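Peroxisomal catalase A (Saccharomyces cerevisiae, PDB 1A4E) probably breaks down the hydrogen peroxide made by peroxisomal oxidases into water and oxygen, working as a heme-containing homotetramer. Local coordinates at residues Ile72-Gly77 with Trp205-Asn209; Gln178-Leu182 with Ala432-Tyr436; Phe429-Arg433 with Met471-Val475. All blocks are in the same frame, centred on the assembly; numbering follows the deposited sequence.

Interaction 1 of 3, residues Ile72-Gly77 with Trp205-Asn209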
ATOM      1  N   ILE B  72      40.704  10.735  16.543  1.00 29.29           N
ATOM      2  CA  ILE B  72      40.863   9.925  15.348  1.00 26.72           C
ATOM      3  C   ILE B  72      40.658  10.818  14.132  1.00 26.47           C
ATOM      4  O   ILE B  72      40.336  10.321  13.052  1.00 27.08           O
ATOM      5  CB  ILE B  72      39.854   8.720  15.215  1.00 27.45           C
ATOM      6  CG1 ILE B  72      38.398   9.161  15.302  1.00 25.56           C
ATOM      7  CG2 ILE B  72      40.223   7.685  16.281  1.00 28.79           C
ATOM      8  CD1 ILE B  72      37.491   8.098  14.644  1.00 27.70           C
ATOM      9  N   THR B  73      40.872  12.141  14.252  1.00 27.16           N
ATOM     10  CA  THR B  73      40.707  13.038  13.106  1.00 29.95           C
ATOM     11  C   THR B  73      41.710  12.804  11.964  1.00 31.77           C
ATOM     12  O   THR B  73      41.519  13.260  10.835  1.00 32.86           O
ATOM     13  CB  THR B  73      40.789  14.508  13.576  1.00 30.33           C
ATOM     14  OG1 THR B  73      42.056  14.704  14.190  1.00 27.77           O
ATOM     15  CG2 THR B  73      39.629  14.853  14.504  1.00 24.35           C
ATOM     16  N   ASP B  74      42.782  12.056  12.248  1.00 31.33           N
ATOM     17  CA  ASP B  74      43.762  11.634  11.248  1.00 31.25           C
ATOM     18  C   ASP B  74      43.252  10.447  10.434  1.00 30.40           C
ATOM     19  O   ASP B  74      43.744  10.165   9.343  1.00 31.49           O
ATOM     20  CB  ASP B  74      45.087  11.249  11.932  1.00 31.37           C
ATOM     21  CG  ASP B  74      44.974  10.198  13.035  1.00 32.93           C
ATOM     22  OD1 ASP B  74      44.315  10.461  14.042  1.00 34.77           O
ATOM     23  OD2 ASP B  74      45.536   9.121  12.878  1.00 31.70           O
ATOM     24  N   ILE B  75      42.270   9.720  10.973  1.00 28.25           N
ATOM     25  CA  ILE B  75      41.658   8.611  10.250  1.00 28.78           C
ATOM     26  C   ILE B  75      40.351   9.055   9.570  1.00 29.02           C
ATOM     27  O   ILE B  75      40.122   8.767   8.396  1.00 28.22           O
ATOM     28  CB  ILE B  75      41.386   7.435  11.241  1.00 26.81           C
ATOM     29  CG1 ILE B  75      42.666   7.009  11.964  1.00 23.87           C
ATOM     30  CG2 ILE B  75      40.788   6.263  10.465  1.00 21.19           C
ATOM     31  CD1 ILE B  75      43.814   6.459  11.083  1.00 21.84           C
ATOM     32  N   CYS B  76      39.481   9.790  10.268  1.00 29.58           N
ATOM     33  CA  CYS B  76      38.175  10.160   9.746  1.00 29.10           C
ATOM     34  C   CYS B  76      37.848  11.612   9.995  1.00 28.27           C
ATOM     35  O   CYS B  76      37.895  12.078  11.131  1.00 27.51           O
ATOM     36  CB  CYS B  76      37.112   9.297  10.398  1.00 32.51           C
ATOM     37  SG  CYS B  76      35.493   9.539   9.642  1.00 31.20           S
ATOM     38  N   GLY B  77      37.487  12.313   8.916  1.00 28.99           N
ATOM     39  CA  GLY B  77      37.161  13.728   8.967  1.00 28.06           C
ATOM     40  C   GLY B  77      35.698  14.043   9.273  1.00 29.89           C
ATOM     41  O   GLY B  77      35.336  15.218   9.205  1.00 30.29           O
ATOM     42  N   TRP B 205      37.233   4.877   5.688  1.00 28.14           N
ATOM     43  CA  TRP B 205      37.129   6.190   6.302  1.00 27.24           C
ATOM     44  C   TRP B 205      38.267   7.068   5.804  1.00 29.92           C
ATOM     45  O   TRP B 205      39.388   6.599   5.609  1.00 32.29           O
ATOM     46  CB  TRP B 205      37.191   6.078   7.832  1.00 25.56           C
ATOM     47  CG  TRP B 205      35.994   5.404   8.518  1.00 26.82           C
ATOM     48  CD1 TRP B 205      34.962   4.820   7.815  1.00 25.30           C
ATOM     49  CD2 TRP B 205      35.814   5.286   9.876  1.00 23.77           C
ATOM     50  NE1 TRP B 205      34.144   4.330   8.709  1.00 25.32           N
ATOM     51  CE2 TRP B 205      34.603   4.579   9.945  1.00 22.89           C
ATOM     52  CE3 TRP B 205      36.480   5.658  11.044  1.00 19.33           C
ATOM     53  CZ2 TRP B 205      34.037   4.240  11.175  1.00 20.55           C
ATOM     54  CZ3 TRP B 205      35.911   5.313  12.276  1.00 25.03           C
ATOM     55  CH2 TRP B 205      34.700   4.612  12.346  1.00 22.61           C
ATOM     56  N   SER B 206      37.987   8.352   5.560  1.00 30.26           N
ATOM     57  CA  SER B 206      38.976   9.285   5.036  1.00 26.73           C
ATOM     58  C   SER B 206      39.126  10.503   5.920  1.00 27.38           C
ATOM     59  O   SER B 206      38.144  10.935   6.522  1.00 27.43           O
ATOM     60  CB  SER B 206      38.583   9.782   3.663  1.00 23.98           C
ATOM     61  OG  SER B 206      38.456   8.706   2.764  1.00 25.59           O
ATOM     62  N   ASN B 207      40.338  11.059   6.038  1.00 27.52           N
ATOM     63  CA  ASN B 207      40.500  12.317   6.749  1.00 30.19           C
ATOM     64  C   ASN B 207      40.338  13.475   5.769  1.00 31.92           C
ATOM     65  O   ASN B 207      40.129  13.264   4.570  1.00 30.94           O
ATOM     66  CB  ASN B 207      41.875  12.379   7.421  1.00 30.68           C
ATOM     67  CG  ASN B 207      43.115  12.348   6.532  1.00 33.97           C
ATOM     68  OD1 ASN B 207      43.134  12.744   5.368  1.00 36.17           O
ATOM     69  ND2 ASN B 207      44.231  11.904   7.105  1.00 28.93           N
ATOM     70  N   LYS B 208      40.457  14.713   6.248  1.00 33.49           N
ATOM     71  CA  LYS B 208      40.285  15.873   5.394  1.00 36.05           C
ATOM     72  C   LYS B 208      41.374  16.098   4.359  1.00 38.41           C
ATOM     73  O   LYS B 208      41.128  16.784   3.368  1.00 40.62           O
ATOM     74  CB  LYS B 208      40.124  17.090   6.297  1.00 34.95           C
ATOM     75  CG  LYS B 208      38.682  17.077   6.773  1.00 36.58           C
ATOM     76  CD  LYS B 208      38.437  17.998   7.948  1.00 42.56           C
ATOM     77  CE  LYS B 208      36.936  18.126   8.157  1.00 45.14           C
ATOM     78  NZ  LYS B 208      36.636  18.734   9.442  1.00 46.21           N
ATOM     79  N   ASN B 209      42.554  15.488   4.544  1.00 41.22           N
ATOM     80  CA  ASN B 209      43.639  15.562   3.567  1.00 43.51           C
ATOM     81  C   ASN B 209      43.509  14.586   2.400  1.00 41.33           C
ATOM     82  O   ASN B 209      44.295  14.654   1.453  1.00 42.16           O
ATOM     83  CB  ASN B 209      44.981  15.299   4.235  1.00 50.42           C
ATOM     84  CG  ASN B 209      45.540  16.468   5.030  1.00 58.83           C
ATOM     85  OD1 ASN B 209      44.873  17.100   5.849  1.00 60.96           O
ATOM     86  ND2 ASN B 209      46.831  16.764   4.850  1.00 64.19           N
TER
HETATM   87  O   HOH W   1      40.094  15.027   9.239  1.00 33.22           O

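Interaction 2 of 3, residues Gln178-Leu182 with Ala432-Tyr436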
ATOM      1  N   GLN B 178      31.217 -18.391  10.997  1.00 30.22           N
ATOM      2  CA  GLN B 178      30.020 -17.870  11.620  1.00 30.63           C
ATOM      3  C   GLN B 178      29.202 -18.941  12.327  1.00 30.81           C
ATOM      4  O   GLN B 178      28.687 -18.660  13.411  1.00 31.08           O
ATOM      5  CB  GLN B 178      29.148 -17.181  10.576  1.00 30.72           C
ATOM      6  CG  GLN B 178      27.859 -16.602  11.135  1.00 27.83           C
ATOM      7  CD  GLN B 178      27.982 -15.639  12.297  1.00 29.96           C
ATOM      8  OE1 GLN B 178      27.155 -15.595  13.207  1.00 32.26           O
ATOM      9  NE2 GLN B 178      29.013 -14.816  12.288  1.00 32.24           N
ATOM     10  N   VAL B 179      29.083 -20.155  11.761  1.00 29.40           N
ATOM     11  CA  VAL B 179      28.315 -21.222  12.395  1.00 27.79           C
ATOM     12  C   VAL B 179      28.951 -21.599  13.730  1.00 30.71           C
ATOM     13  O   VAL B 179      28.230 -21.877  14.687  1.00 33.06           O
ATOM     14  CB  VAL B 179      28.253 -22.421  11.430  1.00 25.67           C
ATOM     15  CG1 VAL B 179      27.568 -23.616  12.065  1.00 25.15           C
ATOM     16  CG2 VAL B 179      27.441 -22.013  10.210  1.00 26.87           C
ATOM     17  N   MET B 180      30.292 -21.534  13.809  1.00 30.81           N
ATOM     18  CA  MET B 180      31.039 -21.787  15.030  1.00 31.37           C
ATOM     19  C   MET B 180      30.691 -20.784  16.120  1.00 31.90           C
ATOM     20  O   MET B 180      30.484 -21.162  17.274  1.00 31.64           O
ATOM     21  CB  MET B 180      32.534 -21.702  14.765  1.00 35.23           C
ATOM     22  CG  MET B 180      33.144 -22.857  13.982  1.00 37.53           C
ATOM     23  SD  MET B 180      33.195 -24.382  14.944  1.00 39.41           S
ATOM     24  CE  MET B 180      34.586 -23.919  15.933  1.00 37.18           C
ATOM     25  N   ILE B 181      30.618 -19.495  15.749  1.00 31.79           N
ATOM     26  CA  ILE B 181      30.252 -18.437  16.687  1.00 31.56           C
ATOM     27  C   ILE B 181      28.785 -18.560  17.105  1.00 32.38           C
ATOM     28  O   ILE B 181      28.478 -18.435  18.288  1.00 33.34           O
ATOM     29  CB  ILE B 181      30.520 -17.055  16.031  1.00 31.08           C
ATOM     30  CG1 ILE B 181      32.007 -16.897  15.763  1.00 28.89           C
ATOM     31  CG2 ILE B 181      30.066 -15.926  16.958  1.00 27.51           C
ATOM     32  CD1 ILE B 181      32.321 -15.702  14.854  1.00 28.69           C
ATOM     33  N   LEU B 182      27.891 -18.870  16.152  1.00 31.74           N
ATOM     34  CA  LEU B 182      26.461 -18.990  16.385  1.00 30.26           C
ATOM     35  C   LEU B 182      26.132 -20.063  17.413  1.00 30.36           C
ATOM     36  O   LEU B 182      25.347 -19.833  18.332  1.00 31.08           O
ATOM     37  CB  LEU B 182      25.759 -19.311  15.057  1.00 28.36           C
ATOM     38  CG  LEU B 182      24.258 -19.588  15.076  1.00 28.39           C
ATOM     39  CD1 LEU B 182      23.512 -18.323  15.421  1.00 24.44           C
ATOM     40  CD2 LEU B 182      23.817 -20.103  13.730  1.00 24.92           C
ATOM     41  N   ALA B 432      38.022 -20.494  11.576  1.00 32.94           N
ATOM     42  CA  ALA B 432      37.043 -21.246  12.345  1.00 34.98           C
ATOM     43  C   ALA B 432      37.772 -22.140  13.345  1.00 36.52           C
ATOM     44  O   ALA B 432      37.376 -22.268  14.503  1.00 36.62           O
ATOM     45  CB  ALA B 432      36.217 -22.120  11.419  1.00 32.73           C
ATOM     46  N   ARG B 433      38.903 -22.698  12.895  1.00 39.66           N
ATOM     47  CA  ARG B 433      39.720 -23.567  13.719  1.00 42.47           C
ATOM     48  C   ARG B 433      40.475 -22.815  14.814  1.00 41.96           C
ATOM     49  O   ARG B 433      40.555 -23.311  15.939  1.00 41.84           O
ATOM     50  CB  ARG B 433      40.687 -24.309  12.819  1.00 41.37           C
ATOM     51  CG  ARG B 433      41.313 -25.497  13.520  1.00 42.52           C
ATOM     52  CD  ARG B 433      42.265 -26.177  12.571  1.00 41.90           C
ATOM     53  NE  ARG B 433      41.571 -26.634  11.385  1.00 38.65           N
ATOM     54  CZ  ARG B 433      42.053 -26.404  10.169  1.00 38.99           C
ATOM     55  NH1 ARG B 433      43.195 -25.740   9.969  1.00 37.21           N
ATOM     56  NH2 ARG B 433      41.363 -26.860   9.137  1.00 36.19           N
ATOM     57  N   ASN B 434      41.014 -21.625  14.537  1.00 41.81           N
ATOM     58  CA  ASN B 434      41.689 -20.867  15.600  1.00 45.46           C
ATOM     59  C   ASN B 434      40.657 -20.330  16.595  1.00 44.46           C
ATOM     60  O   ASN B 434      41.006 -20.108  17.746  1.00 45.21           O
ATOM     61  CB  ASN B 434      42.463 -19.695  14.995  1.00 49.32           C
ATOM     62  CG  ASN B 434      43.538 -20.139  14.003  1.00 20.00           C
ATOM     63  OD1 ASN B 434      44.454 -20.870  14.375  1.00 20.00           O
ATOM     64  ND2 ASN B 434      43.483 -19.736  12.747  1.00 20.00           N
ATOM     65  N   LEU B 435      39.387 -20.182  16.169  1.00 44.41           N
ATOM     66  CA  LEU B 435      38.298 -19.793  17.065  1.00 44.73           C
ATOM     67  C   LEU B 435      38.012 -20.961  18.007  1.00 45.19           C
ATOM     68  O   LEU B 435      37.766 -20.731  19.191  1.00 44.74           O
ATOM     69  CB  LEU B 435      37.027 -19.428  16.241  1.00 42.41           C
ATOM     70  CG  LEU B 435      35.685 -18.905  16.822  1.00 39.33           C
ATOM     71  CD1 LEU B 435      34.785 -20.064  17.211  1.00 37.76           C
ATOM     72  CD2 LEU B 435      35.962 -17.995  18.007  1.00 36.81           C
ATOM     73  N   TYR B 436      38.065 -22.207  17.498  1.00 44.39           N
ATOM     74  CA  TYR B 436      37.868 -23.396  18.315  1.00 46.02           C
ATOM     75  C   TYR B 436      38.941 -23.498  19.400  1.00 48.59           C
ATOM     76  O   TYR B 436      38.637 -23.835  20.546  1.00 49.33           O
ATOM     77  CB  TYR B 436      37.911 -24.653  17.434  1.00 43.51           C
ATOM     78  CG  TYR B 436      37.564 -25.926  18.202  1.00 43.34           C
ATOM     79  CD1 TYR B 436      36.335 -26.028  18.861  1.00 42.57           C
ATOM     80  CD2 TYR B 436      38.473 -26.987  18.254  1.00 42.43           C
ATOM     81  CE1 TYR B 436      36.012 -27.183  19.574  1.00 40.90           C
ATOM     82  CE2 TYR B 436      38.153 -28.144  18.967  1.00 42.62           C
ATOM     83  CZ  TYR B 436      36.925 -28.230  19.620  1.00 41.87           C
ATOM     84  OH  TYR B 436      36.595 -29.376  20.308  1.00 45.84           O
TER

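Interaction 3 of 3, residues Phe429-Arg433 with Met471-Val475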
ATOM      1  N   PHE B 429      38.632 -22.220   6.298  1.00 32.62           N
ATOM      2  CA  PHE B 429      38.437 -23.029   7.489  1.00 31.14           C
ATOM      3  C   PHE B 429      39.431 -22.688   8.589  1.00 32.09           C
ATOM      4  O   PHE B 429      39.173 -22.988   9.754  1.00 34.32           O
ATOM      5  CB  PHE B 429      38.559 -24.515   7.148  1.00 30.09           C
ATOM      6  CG  PHE B 429      37.325 -25.047   6.431  1.00 31.12           C
ATOM      7  CD1 PHE B 429      37.181 -24.876   5.052  1.00 31.05           C
ATOM      8  CD2 PHE B 429      36.315 -25.679   7.165  1.00 31.98           C
ATOM      9  CE1 PHE B 429      36.022 -25.323   4.416  1.00 32.38           C
ATOM     10  CE2 PHE B 429      35.161 -26.127   6.520  1.00 33.49           C
ATOM     11  CZ  PHE B 429      35.015 -25.949   5.146  1.00 32.41           C
ATOM     12  N   VAL B 430      40.537 -22.016   8.239  1.00 32.26           N
ATOM     13  CA  VAL B 430      41.586 -21.640   9.181  1.00 34.90           C
ATOM     14  C   VAL B 430      41.078 -20.879  10.402  1.00 34.59           C
ATOM     15  O   VAL B 430      41.290 -21.323  11.529  1.00 35.96           O
ATOM     16  CB  VAL B 430      42.662 -20.813   8.405  1.00 35.77           C
ATOM     17  CG1 VAL B 430      43.637 -20.070   9.307  1.00 41.25           C
ATOM     18  CG2 VAL B 430      43.539 -21.788   7.658  1.00 37.40           C
ATOM     19  N   GLN B 431      40.378 -19.756  10.199  1.00 35.10           N
ATOM     20  CA  GLN B 431      39.880 -18.934  11.300  1.00 33.67           C
ATOM     21  C   GLN B 431      38.807 -19.578  12.154  1.00 32.19           C
ATOM     22  O   GLN B 431      38.697 -19.268  13.338  1.00 32.98           O
ATOM     23  CB  GLN B 431      39.353 -17.620  10.761  1.00 31.70           C
ATOM     24  CG  GLN B 431      40.491 -16.791  10.184  1.00 32.49           C
ATOM     25  CD  GLN B 431      40.092 -15.389   9.778  1.00 35.05           C
ATOM     26  OE1 GLN B 431      38.934 -15.000   9.899  1.00 40.51           O
ATOM     27  NE2 GLN B 431      41.033 -14.584   9.288  1.00 37.04           N
ATOM     28  N   ALA B 432      38.022 -20.494  11.576  1.00 32.94           N
ATOM     29  CA  ALA B 432      37.043 -21.246  12.345  1.00 34.98           C
ATOM     30  C   ALA B 432      37.772 -22.140  13.345  1.00 36.52           C
ATOM     31  O   ALA B 432      37.376 -22.268  14.503  1.00 36.62           O
ATOM     32  CB  ALA B 432      36.217 -22.120  11.419  1.00 32.73           C
ATOM     33  N   ARG B 433      38.903 -22.698  12.895  1.00 39.66           N
ATOM     34  CA  ARG B 433      39.720 -23.567  13.719  1.00 42.47           C
ATOM     35  C   ARG B 433      40.475 -22.815  14.814  1.00 41.96           C
ATOM     36  O   ARG B 433      40.555 -23.311  15.939  1.00 41.84           O
ATOM     37  CB  ARG B 433      40.687 -24.309  12.819  1.00 41.37           C
ATOM     38  CG  ARG B 433      41.313 -25.497  13.520  1.00 42.52           C
ATOM     39  CD  ARG B 433      42.265 -26.177  12.571  1.00 41.90           C
ATOM     40  NE  ARG B 433      41.571 -26.634  11.385  1.00 38.65           N
ATOM     41  CZ  ARG B 433      42.053 -26.404  10.169  1.00 38.99           C
ATOM     42  NH1 ARG B 433      43.195 -25.740   9.969  1.00 37.21           N
ATOM     43  NH2 ARG B 433      41.363 -26.860   9.137  1.00 36.19           N
ATOM     44  N   MET B 471      31.753 -31.629   7.582  1.00 44.14           N
ATOM     45  CA  MET B 471      32.144 -30.223   7.570  1.00 42.34           C
ATOM     46  C   MET B 471      32.870 -29.856   8.861  1.00 40.08           C
ATOM     47  O   MET B 471      33.910 -29.198   8.814  1.00 41.98           O
ATOM     48  CB  MET B 471      30.905 -29.333   7.400  1.00 42.08           C
ATOM     49  CG  MET B 471      31.200 -27.836   7.364  1.00 41.03           C
ATOM     50  SD  MET B 471      29.738 -26.795   7.137  1.00 40.15           S
ATOM     51  CE  MET B 471      28.966 -27.006   8.717  1.00 37.63           C
ATOM     52  N   PHE B 472      32.370 -30.291  10.023  1.00 37.99           N
ATOM     53  CA  PHE B 472      33.035 -29.994  11.280  1.00 39.56           C
ATOM     54  C   PHE B 472      34.318 -30.775  11.530  1.00 40.89           C
ATOM     55  O   PHE B 472      35.173 -30.321  12.287  1.00 39.09           O
ATOM     56  CB  PHE B 472      32.054 -30.223  12.417  1.00 38.83           C
ATOM     57  CG  PHE B 472      31.127 -29.023  12.585  1.00 39.33           C
ATOM     58  CD1 PHE B 472      31.602 -27.858  13.197  1.00 37.88           C
ATOM     59  CD2 PHE B 472      29.806 -29.085  12.131  1.00 39.38           C
ATOM     60  CE1 PHE B 472      30.753 -26.763  13.355  1.00 40.49           C
ATOM     61  CE2 PHE B 472      28.966 -27.982  12.294  1.00 38.56           C
ATOM     62  CZ  PHE B 472      29.436 -26.823  12.904  1.00 38.26           C
ATOM     63  N   ALA B 473      34.479 -31.932  10.870  1.00 42.69           N
ATOM     64  CA  ALA B 473      35.713 -32.710  10.929  1.00 42.83           C
ATOM     65  C   ALA B 473      36.841 -31.962  10.232  1.00 43.02           C
ATOM     66  O   ALA B 473      38.017 -32.110  10.570  1.00 44.12           O
ATOM     67  CB  ALA B 473      35.565 -34.050  10.223  1.00 40.29           C
ATOM     68  N   ARG B 474      36.465 -31.117   9.266  1.00 41.13           N
ATOM     69  CA  ARG B 474      37.421 -30.311   8.544  1.00 41.96           C
ATOM     70  C   ARG B 474      37.960 -29.174   9.413  1.00 42.48           C
ATOM     71  O   ARG B 474      38.991 -28.573   9.104  1.00 42.04           O
ATOM     72  CB  ARG B 474      36.712 -29.820   7.297  1.00 42.41           C
ATOM     73  CG  ARG B 474      37.686 -29.366   6.245  1.00 49.26           C
ATOM     74  CD  ARG B 474      37.021 -29.344   4.897  1.00 52.02           C
ATOM     75  NE  ARG B 474      37.875 -28.611   3.978  1.00 58.78           N
ATOM     76  CZ  ARG B 474      37.395 -28.057   2.862  1.00 61.14           C
ATOM     77  NH1 ARG B 474      36.105 -28.151   2.527  1.00 60.92           N
ATOM     78  NH2 ARG B 474      38.221 -27.352   2.089  1.00 62.09           N
ATOM     79  N   VAL B 475      37.291 -28.883  10.537  1.00 43.83           N
ATOM     80  CA  VAL B 475      37.768 -27.905  11.507  1.00 44.91           C
ATOM     81  C   VAL B 475      38.588 -28.649  12.558  1.00 47.14           C
ATOM     82  O   VAL B 475      39.715 -28.273  12.873  1.00 47.74           O
ATOM     83  CB  VAL B 475      36.564 -27.184  12.169  1.00 44.76           C
ATOM     84  CG1 VAL B 475      37.019 -26.194  13.243  1.00 41.64           C
ATOM     85  CG2 VAL B 475      35.808 -26.426  11.091  1.00 44.58           C
TER

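Interaction 1 of 3, residues Ile72-Gly77 with Trp205-Asn209
Gly-77 and Ser-206 join the two backbones through one hydrogen bond, Gly-77 N to Ser-206 O at 2.8 Å, where the loop 72-77 passes the end of strand 203-206 and the CA atoms of Gly-77 and Asn-207 come within 4.2 Å. The same Ser-206 oxygen also takes a CA-H...O contact from Cys-76. Gly-77, having no side chain, lies close against Lys-208. Asn-207 adds a second bond: its ND2 reaches Asp-74 O at 2.9 Å from above the carbonyl plane, 37° out of it. With chi1 at 63°, its CG sits between the backbone N and the carbonyl carbon, and this turns the amide back over the loop. A water completes the polar side, donating a hydrogen bond to Thr-73 O and accepting one from Lys-208 N. The apolar side is built on Trp-205, whose CE3 meets Cys-76 CB at 3.7 Å and whose CZ3 meets Ile-72 CD1 at 4.0 Å. Cys-76 SG makes an oblique sulfur-aromatic contact, 4.7 Å from the centroid of the five-membered ring. Asp-74 turns its carboxylate to a salt bridge with Arg-294. Ile-72 and Ile-75 of the loop rest on strand 294-303 of the curled antiparallel sheet of the catalase fold; Ile-75 also meets strands 259-267 and 212-221, against which Trp-205, from strand 203-206 of the same sheet, packs too.

Interaction 2 of 3, residues Gln178-Leu182 with Ala432-Tyr436
The ring of Tyr-436, the one flat group that touches here, is approached obliquely by Met-180 CE, 4.0 Å from its CD1. The same methyl is 3.7 Å from Tyr-436 CB and 3.5 Å from Ala-432 O, a carbonyl already engaged as the helix acceptor of Tyr-436 N. Met-180 gets there by bending: chi2 of -70° and chi3 of -77° fold the thioether instead of extending it, and CE ends against the facing helix. Met-180 and Leu-435 carry most of the contact. Nearer the backbone, Met-180 CG lies 4.1 Å from Ala-432 CB, and its CB is 3.7 Å from Leu-435 CD1. The isobutyl group of Leu-435 reaches across to helix 176-182, where Ile-181 CG1 adds a looser touch at 4.3 Å from Leu-435 CG. The segment axes approach to 9.7 Å at 28°, a nearly parallel pairing of helix 176-182 with helix 430-440 of the C-terminal helical region. Leu-449 of helix 445-457 packs on both Met-180 and Tyr-436, and Phe-472 of helix 462-473 also touches Met-180. With no hydrogen bond or salt bridge between the segments, the evidence points to cohesion by shape and dispersion, in which the flexible methionine sets its terminal methyl between Leu-435 and Tyr-436.

Interaction 3 of 3, residues Phe429-Arg433 with Met471-Val475
Arg-433 donates hydrogen bonds to the backbone of Val-475 and Arg-474, while Phe-429 stacks against the Arg-474 side chain. The guanidinium of Arg-433 holds two successive carbonyls: NE donates to Val-475 O at 2.9 Å, and NH2 donates to Arg-474 O, also at 2.9 Å. Both oxygens lie near the guanidinium plane, 10° and 5° out of it, and the second bond is the straighter at the hydrogen, 164°. Phe-429 carries the other half. The guanidinium of Arg-474 lies flat on its ring, centres 4.1 Å apart, with CE1 over the middle of the planar group, while Arg-474 CD makes a CH-pi contact over the same ring. Arg-474 runs extended from CG to NE, which lays the methylene chain as well as the charged end across the aromatic face. At the edge of the ring, Val-475 CG2 meets Phe-429 CD2 at 4.0 Å. The other branch, CG1, is turned to the backbone of Arg-433, 3.8 Å from its CA. These contacts join the start of helix 430-440, with Phe-429 at its head, to residues at the C-terminal end of helix 462-473, within the all-helical C-terminal region of the catalase fold. An alanine in place of Arg-433 would remove the guanidinium and would probably leave the carbonyls of Arg-474 and Val-475 without these donors and Asp-426 without its salt-bridge mate. That aspartate binds Arg-433 NH1, a second hold on the planar group that helps fix its rotation. Arg-474 NH2 has a weak hydrogen bond to Gly-425 O. Farther out, Ile-176 of helix 176-182 packs on Phe-429, Ala-432 and Val-475, and Gln-173 touches both Phe-429 and Arg-474.

Interactions 2 and 3 form one continuous patch: their centres are about 8 Å apart, both use helix 430-440, and they share Ala-432 and Arg-433. The join is made by packing, with Met-180 SD 3.8 Å from Phe-472 CE1 and Val-179 CG1 3.8 Å from Phe-472 CZ. Interaction 1 stands apart, its centre about 33 Å from that of interaction 2 and about 38 Å from that of interaction 3. Interaction 2 approaches the active site more closely: the side chain of Ile-181 is about 9 Å from that of Asn-129 and about 12 Å from a bound heme. In interaction 1, the Trp-205 side chain is about 13 Å from a heme. Interaction 3 lies away from the heme and the catalytic residues.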